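Local coordinates for NTD biosynthesis operon protein NtdA (Bacillus subtilis subsp. subtilis, PDB 4K2I) that catalyses the reversible, pyridoxal phosphate-dependent transamination of 3-dehydro-glucose 6-phosphate with glutamate, forming kanosamine 6-phosphate for antibiotic biosynthesis, at residues Pro149-Ser154 / Val170-Gln175; Pro197-Gly202 / Glu223-Gly228. One frame throughout, in Å; residues are numbered along the deposited sequence.

How the interactions relate
Interactions 1 and 2 gather loops that follow neighbouring parallel strands of the central seven-stranded sheet, and both touch the cofactor PMP. Their centres lie 11 Å apart. They meet directly: CG of P149 packs on CG2 of V198 at 3.8 Å, and ND2 of N151 on CD2 of L200 at 3.3 Å. Nearer PMP, OG of S152 sits 3.9 Å from CG1 of V198. The hydroxyl of T156 hydrogen-bonds both S152 of interaction 1 and D224 of interaction 2, coupling the two loops beside the pyridine ring. Interaction 1 brings the substrate-binding F153 and interaction 2 the cofactor-binding Q227; Y381, another substrate-binding residue, approaches both.

Interaction 1 (Pro149-Ser154 / Val170-Gln175); sequences PANSFS and VDINPQ. With PMP (4'-deoxy-4'-aminopyridoxal-5'-phosphate), chain M; EDO (1,2-ethanediol), chain N; EDO (1,2-ethanediol), chain P.
P149 and N151 touch I172 where two loops leave neighbouring parallel strands, 145-148 and 166-169, joined by helix 154-162 in a beta-alpha-beta crossover of the PLP-dependent aminotransferase fold. The contact is small and buried. P149 CB meets I172 CG2 at 4.1 Å, an apolar touch. The side chain of N151 comes from the opposite direction to that of I172 and makes the other side-chain contact with it. Its CB lies 3.6 Å from O2 of the chain P ethanediol, a molecule probably from the crystallisation liquor. With chi1 at 60°, CG falls between the backbone N and carbonyl carbon, which turns the amide to the I172 methyls. CG and OD1 both border I172 CG2, OD1 at 3.8 Å. At the tip, both CG2 and the chain end CD1 of I172 touch the amide nitrogen ND2, at 3.6 and 3.7 Å. The polar need of ND2 is met elsewhere: it donates to the backbone O of F177 and, at 3.1 Å, to ethanediol O2. I172 also packs on A408 of helix 403-411, while both carboxylate oxygens of D171 are bonded, OD1 to T405 and OD2 to the backbone N of H404. Beyond the contact, segment 149-154 runs to the active site, where the substrate-binding F153 meets Y381 and, edge-to-face, H277 of the second subunit; F153 CD2 is 3.7 Å from N4A of PMP. Back between the strand ends, a single water accepts from A150 N and donates to V170 O, 2.8 Å from each.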
ATOM      1  N   PRO B 149     -16.863  14.974 -11.604  1.00 11.35           N
ATOM      2  CA  PRO B 149     -18.111  15.152 -10.863  1.00  9.87           C
ATOM      3  C   PRO B 149     -17.841  15.345  -9.357  1.00 13.48           C
ATOM      4  O   PRO B 149     -16.728  15.079  -8.879  1.00 10.41           O
ATOM      5  CB  PRO B 149     -18.839  13.833 -11.105  1.00  8.13           C
ATOM      6  CG  PRO B 149     -17.730  12.830 -11.166  1.00 10.70           C
ATOM      7  CD  PRO B 149     -16.567  13.547 -11.839  1.00 10.44           C
ATOM      8  N   ALA B 150     -18.847  15.804  -8.617  1.00 11.31           N
ATOM      9  CA  ALA B 150     -18.668  16.053  -7.186  1.00 16.72           C
ATOM     10  C   ALA B 150     -19.282  14.963  -6.304  1.00 15.03           C
ATOM     11  O   ALA B 150     -19.231  15.048  -5.071  1.00 16.83           O
ATOM     12  CB  ALA B 150     -19.222  17.452  -6.801  1.00 13.67           C
ATOM     13  N   ASN B 151     -19.848  13.932  -6.928  1.00 12.94           N
ATOM     14  CA  ASN B 151     -20.531  12.875  -6.173  1.00 11.75           C
ATOM     15  C   ASN B 151     -19.754  11.569  -5.999  1.00 14.31           C
ATOM     16  O   ASN B 151     -20.328  10.570  -5.578  1.00 13.30           O
ATOM     17  CB  ASN B 151     -21.890  12.553  -6.803  1.00 13.19           C
ATOM     18  CG  ASN B 151     -21.768  12.061  -8.239  1.00 13.76           C
ATOM     19  OD1 ASN B 151     -20.722  12.213  -8.872  1.00 13.69           O
ATOM     20  ND2 ASN B 151     -22.839  11.476  -8.759  1.00 14.53           N
ATOM     21  N   SER B 152     -18.467  11.564  -6.330  1.00 13.56           N
ATOM     22  CA  SER B 152     -17.673  10.343  -6.208  1.00 12.74           C
ATOM     23  C   SER B 152     -17.190  10.132  -4.772  1.00 17.37           C
ATOM     24  O   SER B 152     -17.325  11.019  -3.932  1.00 12.23           O
ATOM     25  CB  SER B 152     -16.450  10.406  -7.125  1.00 13.67           C
ATOM     26  OG  SER B 152     -15.692   9.215  -7.017  1.00 16.02           O
ATOM     27  N   PHE B 153     -16.612   8.968  -4.499  1.00 14.01           N
ATOM     28  CA  PHE B 153     -15.912   8.765  -3.237  1.00 16.54           C
ATOM     29  C   PHE B 153     -14.754   9.765  -3.165  1.00 17.02           C
ATOM     30  O   PHE B 153     -14.206  10.164  -4.203  1.00 18.52           O
ATOM     31  CB  PHE B 153     -15.413   7.324  -3.127  1.00 17.42           C
ATOM     32  CG  PHE B 153     -14.658   7.030  -1.858  1.00 16.18           C
ATOM     33  CD1 PHE B 153     -15.274   7.141  -0.623  1.00 15.75           C
ATOM     34  CD2 PHE B 153     -13.341   6.604  -1.909  1.00 13.84           C
ATOM     35  CE1 PHE B 153     -14.578   6.859   0.553  1.00 16.29           C
ATOM     36  CE2 PHE B 153     -12.646   6.314  -0.749  1.00 18.13           C
ATOM     37  CZ  PHE B 153     -13.267   6.443   0.489  1.00 17.26           C
ATOM     38  N   SER B 154     -14.384  10.174  -1.953  1.00 12.78           N
ATOM     39  CA  SER B 154     -13.440  11.290  -1.772  1.00 16.52           C
ATOM     40  C   SER B 154     -12.058  11.018  -2.353  1.00 14.47           C
ATOM     41  O   SER B 154     -11.268  11.945  -2.535  1.00 16.14           O
ATOM     42  CB  SER B 154     -13.284  11.645  -0.287  1.00 13.21           C
ATOM     43  OG  SER B 154     -14.488  12.173   0.223  1.00 15.00           O
ATOM     44  N   VAL B 170     -18.460  19.662 -12.087  1.00 17.57           N
ATOM     45  CA  VAL B 170     -19.461  19.815 -13.127  1.00 15.89           C
ATOM     46  C   VAL B 170     -20.623  18.855 -12.824  1.00 15.13           C
ATOM     47  O   VAL B 170     -20.407  17.780 -12.272  1.00 16.65           O
ATOM     48  CB  VAL B 170     -18.802  19.562 -14.508  1.00 19.03           C
ATOM     49  CG1 VAL B 170     -19.716  18.831 -15.474  1.00 24.78           C
ATOM     50  CG2 VAL B 170     -18.304  20.864 -15.087  1.00 16.91           C
ATOM     51  N   ASP B 171     -21.847  19.264 -13.155  1.00 14.85           N
ATOM     52  CA  ASP B 171     -23.064  18.512 -12.837  1.00 18.31           C
ATOM     53  C   ASP B 171     -23.129  17.131 -13.502  1.00 23.50           C
ATOM     54  O   ASP B 171     -22.534  16.895 -14.566  1.00 18.87           O
ATOM     55  CB  ASP B 171     -24.298  19.307 -13.272  1.00 20.52           C
ATOM     56  CG  ASP B 171     -25.350  19.416 -12.180  1.00 23.80           C
ATOM     57  OD1 ASP B 171     -25.239  18.722 -11.138  1.00 23.88           O
ATOM     58  OD2 ASP B 171     -26.302  20.202 -12.373  1.00 21.95           O
ATOM     59  N   ILE B 172     -23.885  16.236 -12.875  1.00 18.93           N
ATOM     60  CA  ILE B 172     -24.094  14.898 -13.404  1.00 16.54           C
ATOM     61  C   ILE B 172     -25.403  14.798 -14.167  1.00 22.66           C
ATOM     62  O   ILE B 172     -26.275  15.660 -14.061  1.00 20.41           O
ATOM     63  CB  ILE B 172     -24.190  13.867 -12.274  1.00 19.06           C
ATOM     64  CG1 ILE B 172     -25.345  14.225 -11.326  1.00 20.08           C
ATOM     65  CG2 ILE B 172     -22.886  13.759 -11.537  1.00 16.99           C
ATOM     66  CD1 ILE B 172     -25.732  13.126 -10.367  1.00 16.19           C
ATOM     67  N   ASN B 173     -25.537  13.727 -14.936  1.00 17.87           N
ATOM     68  CA  ASN B 173     -26.844  13.297 -15.386  1.00 16.51           C
ATOM     69  C   ASN B 173     -27.582  12.677 -14.187  1.00 17.20           C
ATOM     70  O   ASN B 173     -27.101  11.719 -13.592  1.00 18.77           O
ATOM     71  CB  ASN B 173     -26.691  12.292 -16.528  1.00 19.39           C
ATOM     72  CG  ASN B 173     -28.020  11.765 -17.023  1.00 25.18           C
ATOM     73  OD1 ASN B 173     -28.838  11.278 -16.247  1.00 20.81           O
ATOM     74  ND2 ASN B 173     -28.238  11.856 -18.328  1.00 23.68           N
ATOM     75  N   PRO B 174     -28.751  13.232 -13.819  1.00 20.12           N
ATOM     76  CA  PRO B 174     -29.420  12.779 -12.596  1.00 19.93           C
ATOM     77  C   PRO B 174     -29.980  11.355 -12.669  1.00 20.37           C
ATOM     78  O   PRO B 174     -30.292  10.798 -11.625  1.00 20.48           O
ATOM     79  CB  PRO B 174     -30.558  13.799 -12.417  1.00 18.74           C
ATOM     80  CG  PRO B 174     -30.840  14.287 -13.792  1.00 20.42           C
ATOM     81  CD  PRO B 174     -29.493  14.322 -14.482  1.00 18.42           C
ATOM     82  N   GLN B 175     -30.115  10.777 -13.858  1.00 19.82           N
ATOM     83  CA  GLN B 175     -30.539   9.373 -13.943  1.00 21.96           C
ATOM     84  C   GLN B 175     -29.378   8.370 -13.957  1.00 17.77           C
ATOM     85  O   GLN B 175     -29.529   7.265 -13.462  1.00 22.94           O
ATOM     86  CB  GLN B 175     -31.496   9.099 -15.124  1.00 16.63           C
ATOM     87  CG  GLN B 175     -31.911  10.317 -15.949  1.00 36.72           C
ATOM     88  CD  GLN B 175     -32.906  11.227 -15.242  1.00 39.12           C
ATOM     89  OE1 GLN B 175     -33.507  10.857 -14.225  1.00 40.85           O
ATOM     90  NE2 GLN B 175     -33.082  12.434 -15.783  1.00 45.67           N
TER
HETATM   91  N1  PMP M 501     -12.626   5.809  -6.860  1.00 22.54           N
HETATM   92  C2  PMP M 501     -13.823   5.241  -6.487  1.00 19.84           C
HETATM   93  C2A PMP M 501     -15.063   5.611  -7.268  1.00 13.89           C
HETATM   94  C3  PMP M 501     -13.834   4.345  -5.397  1.00 18.36           C
HETATM   95  O3  PMP M 501     -14.979   3.739  -4.961  1.00 23.01           O
HETATM   96  C4  PMP M 501     -12.664   4.049  -4.714  1.00 21.73           C
HETATM   97  C4A PMP M 501     -12.719   3.071  -3.523  1.00 27.87           C
HETATM   98  N4A PMP M 501     -14.008   3.065  -2.813  1.00 26.84           N
HETATM   99  C5  PMP M 501     -11.466   4.656  -5.126  1.00 17.50           C
HETATM  100  C6  PMP M 501     -11.467   5.528  -6.194  1.00 22.12           C
HETATM  101  C5A PMP M 501     -10.154   4.390  -4.440  1.00 16.17           C
HETATM  102  O4P PMP M 501      -9.774   3.051  -4.591  1.00 19.54           O
HETATM  103  P   PMP M 501      -8.787   2.371  -3.521  1.00 19.63           P
HETATM  104  O1P PMP M 501      -7.709   3.365  -3.166  1.00 17.36           O
HETATM  105  O2P PMP M 501      -8.228   1.066  -4.095  1.00 15.04           O
HETATM  106  O3P PMP M 501      -9.598   2.133  -2.231  1.00 19.47           O
HETATM  107  C1  EDO N 502     -32.333   5.497 -10.428  1.00 15.82           C
HETATM  108  O1  EDO N 502     -31.137   4.709 -10.430  1.00 20.09           O
HETATM  109  C2  EDO N 502     -32.164   6.650 -11.412  1.00 20.34           C
HETATM  110  O2  EDO N 502     -32.071   6.126 -12.742  1.00 21.66           O
HETATM  111  C1  EDO P 504     -25.315  10.670  -4.317  1.00 24.77           C
HETATM  112  O1  EDO P 504     -24.261  11.629  -4.215  1.00 27.72           O
HETATM  113  C2  EDO P 504     -25.710  10.498  -5.780  1.00 21.39           C
HETATM  114  O2  EDO P 504     -24.537  10.125  -6.516  1.00 27.26           O
HETATM  115  O   HOH W   1     -21.213  16.621  -9.912  1.00 15.34           O

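Interaction 2 (Pro197-Gly202 / Glu223-Gly228); sequences PVHLYG and EDACQG. With PMP (4'-deoxy-4'-aminopyridoxal-5'-phosphate), chain M; EDO (1,2-ethanediol), chain P.
At the edge of the H199 imidazole, NE2 donates a hydrogen bond to E223 OE2, which lies in the ring plane at 2.6 Å, and A225 CB sits near that plane, 3.8 Å from CD2. The carboxylate stands nearly upright to the ring, planes 80° apart, and NE2 meets OE2 from above the carboxylate plane. H204 meets the imidazole edge-to-face, ND1 is bonded to S205, and OE1 of E223 to T241; the buried pair is thus held at both ends. The Y201 ring has L200 CG over the centre of one face and the rings of H414 and F177 edge-to-face. It lies alongside the Q227 amide, planes 28° apart. V198 and D224 form a single parallel bridge, joining the loop after strand 192-195 to strand 220-224: D224 N donates to P197 O at 2.9 Å, H199 N to D224 O at 3.1 Å. One water donates to the carbonyls of H199 and D224 and accepts from Q227 N. Q227, extended beyond CG, spans from protein to cofactor: OE1 accepts from Y201 N at 2.8 Å, while NE2 donates to PMP O3 at 2.7 Å. The backbone bond thereby fixes which amide atom faces the cofactor. D224 has CG anti to its own N (chi1 180°), which carries the carboxylate to the pyridine; OD1 accepts from C226 N in an Asx turn, and OD2, also bonded to T156, is 2.7 Å from PMP N1. This aspartate placement, characteristic of fold type I PLP enzymes, probably favours a protonated pyridine nitrogen and a stronger electron sink.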
ATOM      1  N   PRO B 197     -13.725  11.394 -15.676  1.00 11.60           N
ATOM      2  CA  PRO B 197     -15.057  10.832 -15.447  1.00 13.24           C
ATOM      3  C   PRO B 197     -14.995   9.643 -14.501  1.00 12.35           C
ATOM      4  O   PRO B 197     -13.998   8.930 -14.459  1.00 11.45           O
ATOM      5  CB  PRO B 197     -15.481  10.356 -16.847  1.00 10.08           C
ATOM      6  CG  PRO B 197     -14.209  10.033 -17.516  1.00 14.19           C
ATOM      7  CD  PRO B 197     -13.197  11.042 -17.005  1.00 12.63           C
ATOM      8  N   VAL B 198     -16.081   9.420 -13.774  1.00 14.97           N
ATOM      9  CA  VAL B 198     -16.160   8.321 -12.827  1.00 15.14           C
ATOM     10  C   VAL B 198     -17.305   7.413 -13.224  1.00 14.91           C
ATOM     11  O   VAL B 198     -18.418   7.883 -13.429  1.00 11.15           O
ATOM     12  CB  VAL B 198     -16.459   8.840 -11.410  1.00 13.64           C
ATOM     13  CG1 VAL B 198     -16.585   7.662 -10.434  1.00 11.57           C
ATOM     14  CG2 VAL B 198     -15.381   9.823 -10.978  1.00 11.30           C
ATOM     15  N   HIS B 199     -17.041   6.115 -13.318  1.00 13.12           N
ATOM     16  CA  HIS B 199     -18.105   5.167 -13.616  1.00 15.24           C
ATOM     17  C   HIS B 199     -18.733   4.741 -12.302  1.00 13.40           C
ATOM     18  O   HIS B 199     -18.441   3.670 -11.766  1.00 16.44           O
ATOM     19  CB  HIS B 199     -17.572   3.986 -14.430  1.00 12.74           C
ATOM     20  CG  HIS B 199     -16.798   4.416 -15.637  1.00 15.90           C
ATOM     21  ND1 HIS B 199     -17.201   5.465 -16.438  1.00 17.05           N
ATOM     22  CD2 HIS B 199     -15.629   3.971 -16.155  1.00 16.01           C
ATOM     23  CE1 HIS B 199     -16.321   5.641 -17.406  1.00 13.91           C
ATOM     24  NE2 HIS B 199     -15.360   4.746 -17.261  1.00 23.39           N
ATOM     25  N   LEU B 200     -19.591   5.618 -11.792  1.00 16.70           N
ATOM     26  CA  LEU B 200     -20.109   5.530 -10.439  1.00 14.28           C
ATOM     27  C   LEU B 200     -21.092   4.386 -10.299  1.00 14.19           C
ATOM     28  O   LEU B 200     -21.966   4.204 -11.147  1.00 13.00           O
ATOM     29  CB  LEU B 200     -20.770   6.850 -10.044  1.00 14.05           C
ATOM     30  CG  LEU B 200     -20.977   7.068  -8.539  1.00 16.68           C
ATOM     31  CD1 LEU B 200     -19.638   6.917  -7.822  1.00 12.58           C
ATOM     32  CD2 LEU B 200     -21.579   8.449  -8.268  1.00 15.04           C
ATOM     33  N   TYR B 201     -20.911   3.610  -9.230  1.00 16.21           N
ATOM     34  CA  TYR B 201     -21.766   2.461  -8.899  1.00 17.78           C
ATOM     35  C   TYR B 201     -21.639   1.304  -9.910  1.00 18.18           C
ATOM     36  O   TYR B 201     -22.393   0.329  -9.847  1.00 16.20           O
ATOM     37  CB  TYR B 201     -23.237   2.883  -8.753  1.00 12.87           C
ATOM     38  CG  TYR B 201     -23.484   4.149  -7.926  1.00 13.50           C
ATOM     39  CD1 TYR B 201     -22.760   4.414  -6.762  1.00 13.88           C
ATOM     40  CD2 TYR B 201     -24.453   5.074  -8.314  1.00 11.17           C
ATOM     41  CE1 TYR B 201     -22.992   5.578  -6.006  1.00  9.32           C
ATOM     42  CE2 TYR B 201     -24.695   6.229  -7.562  1.00 14.08           C
ATOM     43  CZ  TYR B 201     -23.962   6.464  -6.412  1.00 11.02           C
ATOM     44  OH  TYR B 201     -24.200   7.601  -5.693  1.00 14.08           O
ATOM     45  N   GLY B 202     -20.688   1.415 -10.837  1.00 16.65           N
ATOM     46  CA  GLY B 202     -20.521   0.407 -11.873  1.00 14.39           C
ATOM     47  C   GLY B 202     -21.121   0.801 -13.216  1.00 17.31           C
ATOM     48  O   GLY B 202     -21.019   0.055 -14.191  1.00 19.64           O
ATOM     49  N   GLU B 223      -9.845   7.908 -16.671  1.00 13.55           N
ATOM     50  CA  GLU B 223     -11.127   7.517 -16.103  1.00 14.06           C
ATOM     51  C   GLU B 223     -10.969   6.781 -14.786  1.00 18.00           C
ATOM     52  O   GLU B 223     -10.057   5.960 -14.606  1.00 17.58           O
ATOM     53  CB  GLU B 223     -11.944   6.683 -17.087  1.00 16.61           C
ATOM     54  CG  GLU B 223     -11.283   5.386 -17.461  1.00 18.84           C
ATOM     55  CD  GLU B 223     -12.038   4.632 -18.530  1.00 24.03           C
ATOM     56  OE1 GLU B 223     -11.421   3.718 -19.110  1.00 21.07           O
ATOM     57  OE2 GLU B 223     -13.238   4.929 -18.774  1.00 19.56           O
ATOM     58  N   ASP B 224     -11.851   7.110 -13.852  1.00 18.42           N
ATOM     59  CA  ASP B 224     -11.904   6.417 -12.581  1.00 14.54           C
ATOM     60  C   ASP B 224     -12.891   5.273 -12.750  1.00 14.24           C
ATOM     61  O   ASP B 224     -14.105   5.460 -12.612  1.00 18.59           O
ATOM     62  CB  ASP B 224     -12.348   7.372 -11.462  1.00 13.54           C
ATOM     63  CG  ASP B 224     -12.425   6.695 -10.100  1.00 19.10           C
ATOM     64  OD1 ASP B 224     -12.350   5.450 -10.034  1.00 17.58           O
ATOM     65  OD2 ASP B 224     -12.573   7.412  -9.088  1.00 14.42           O
ATOM     66  N   ALA B 225     -12.364   4.091 -13.051  1.00 14.77           N
ATOM     67  CA  ALA B 225     -13.184   2.892 -13.205  1.00 12.47           C
ATOM     68  C   ALA B 225     -12.997   1.979 -12.003  1.00 15.01           C
ATOM     69  O   ALA B 225     -13.129   0.756 -12.107  1.00 13.29           O
ATOM     70  CB  ALA B 225     -12.801   2.157 -14.482  1.00 15.27           C
ATOM     71  N   CYS B 226     -12.683   2.566 -10.852  1.00 14.68           N
ATOM     72  CA  CYS B 226     -12.431   1.761  -9.667  1.00 15.17           C
ATOM     73  C   CYS B 226     -13.605   0.860  -9.270  1.00 15.70           C
ATOM     74  O   CYS B 226     -13.395  -0.188  -8.664  1.00 18.31           O
ATOM     75  CB  CYS B 226     -11.934   2.626  -8.510  1.00 13.30           C
ATOM     76  SG  CYS B 226     -10.268   3.275  -8.872  1.00 17.71           S
ATOM     77  N   GLN B 227     -14.825   1.236  -9.647  1.00  9.49           N
ATOM     78  CA  GLN B 227     -15.988   0.389  -9.372  1.00 11.90           C
ATOM     79  C   GLN B 227     -16.518  -0.313 -10.632  1.00 17.49           C
ATOM     80  O   GLN B 227     -17.586  -0.908 -10.606  1.00 15.00           O
ATOM     81  CB  GLN B 227     -17.120   1.212  -8.737  1.00 12.39           C
ATOM     82  CG  GLN B 227     -16.697   1.941  -7.461  1.00 15.12           C
ATOM     83  CD  GLN B 227     -17.821   2.737  -6.828  1.00 16.70           C
ATOM     84  OE1 GLN B 227     -18.893   2.912  -7.409  1.00 17.05           O
ATOM     85  NE2 GLN B 227     -17.581   3.219  -5.622  1.00 14.15           N
ATOM     86  N   GLY B 228     -15.781  -0.240 -11.736  1.00 13.86           N
ATOM     87  CA  GLY B 228     -16.320  -0.699 -12.999  1.00 16.05           C
ATOM     88  C   GLY B 228     -15.658  -1.888 -13.674  1.00 14.66           C
ATOM     89  O   GLY B 228     -15.831  -2.065 -14.882  1.00 15.20           O
TER
HETATM   90  N1  PMP M 501     -12.626   5.809  -6.860  1.00 22.54           N
HETATM   91  C2  PMP M 501     -13.823   5.241  -6.487  1.00 19.84           C
HETATM   92  C2A PMP M 501     -15.063   5.611  -7.268  1.00 13.89           C
HETATM   93  C3  PMP M 501     -13.834   4.345  -5.397  1.00 18.36           C
HETATM   94  O3  PMP M 501     -14.979   3.739  -4.961  1.00 23.01           O
HETATM   95  C4  PMP M 501     -12.664   4.049  -4.714  1.00 21.73           C
HETATM   96  C4A PMP M 501     -12.719   3.071  -3.523  1.00 27.87           C
HETATM   97  N4A PMP M 501     -14.008   3.065  -2.813  1.00 26.84           N
HETATM   98  C5  PMP M 501     -11.466   4.656  -5.126  1.00 17.50           C
HETATM   99  C6  PMP M 501     -11.467   5.528  -6.194  1.00 22.12           C
HETATM  100  C5A PMP M 501     -10.154   4.390  -4.440  1.00 16.17           C
HETATM  101  O4P PMP M 501      -9.774   3.051  -4.591  1.00 19.54           O
HETATM  102  P   PMP M 501      -8.787   2.371  -3.521  1.00 19.63           P
HETATM  103  O1P PMP M 501      -7.709   3.365  -3.166  1.00 17.36           O
HETATM  104  O2P PMP M 501      -8.228   1.066  -4.095  1.00 15.04           O
HETATM  105  O3P PMP M 501      -9.598   2.133  -2.231  1.00 19.47           O
HETATM  106  C1  EDO P 504     -25.315  10.670  -4.317  1.00 24.77           C
HETATM  107  O1  EDO P 504     -24.261  11.629  -4.215  1.00 27.72           O
HETATM  108  C2  EDO P 504     -25.710  10.498  -5.780  1.00 21.39           C
HETATM  109  O2  EDO P 504     -24.537  10.125  -6.516  1.00 27.26           O
HETATM  110  O   HOH W   2     -15.904   3.477 -10.992  1.00 17.61           O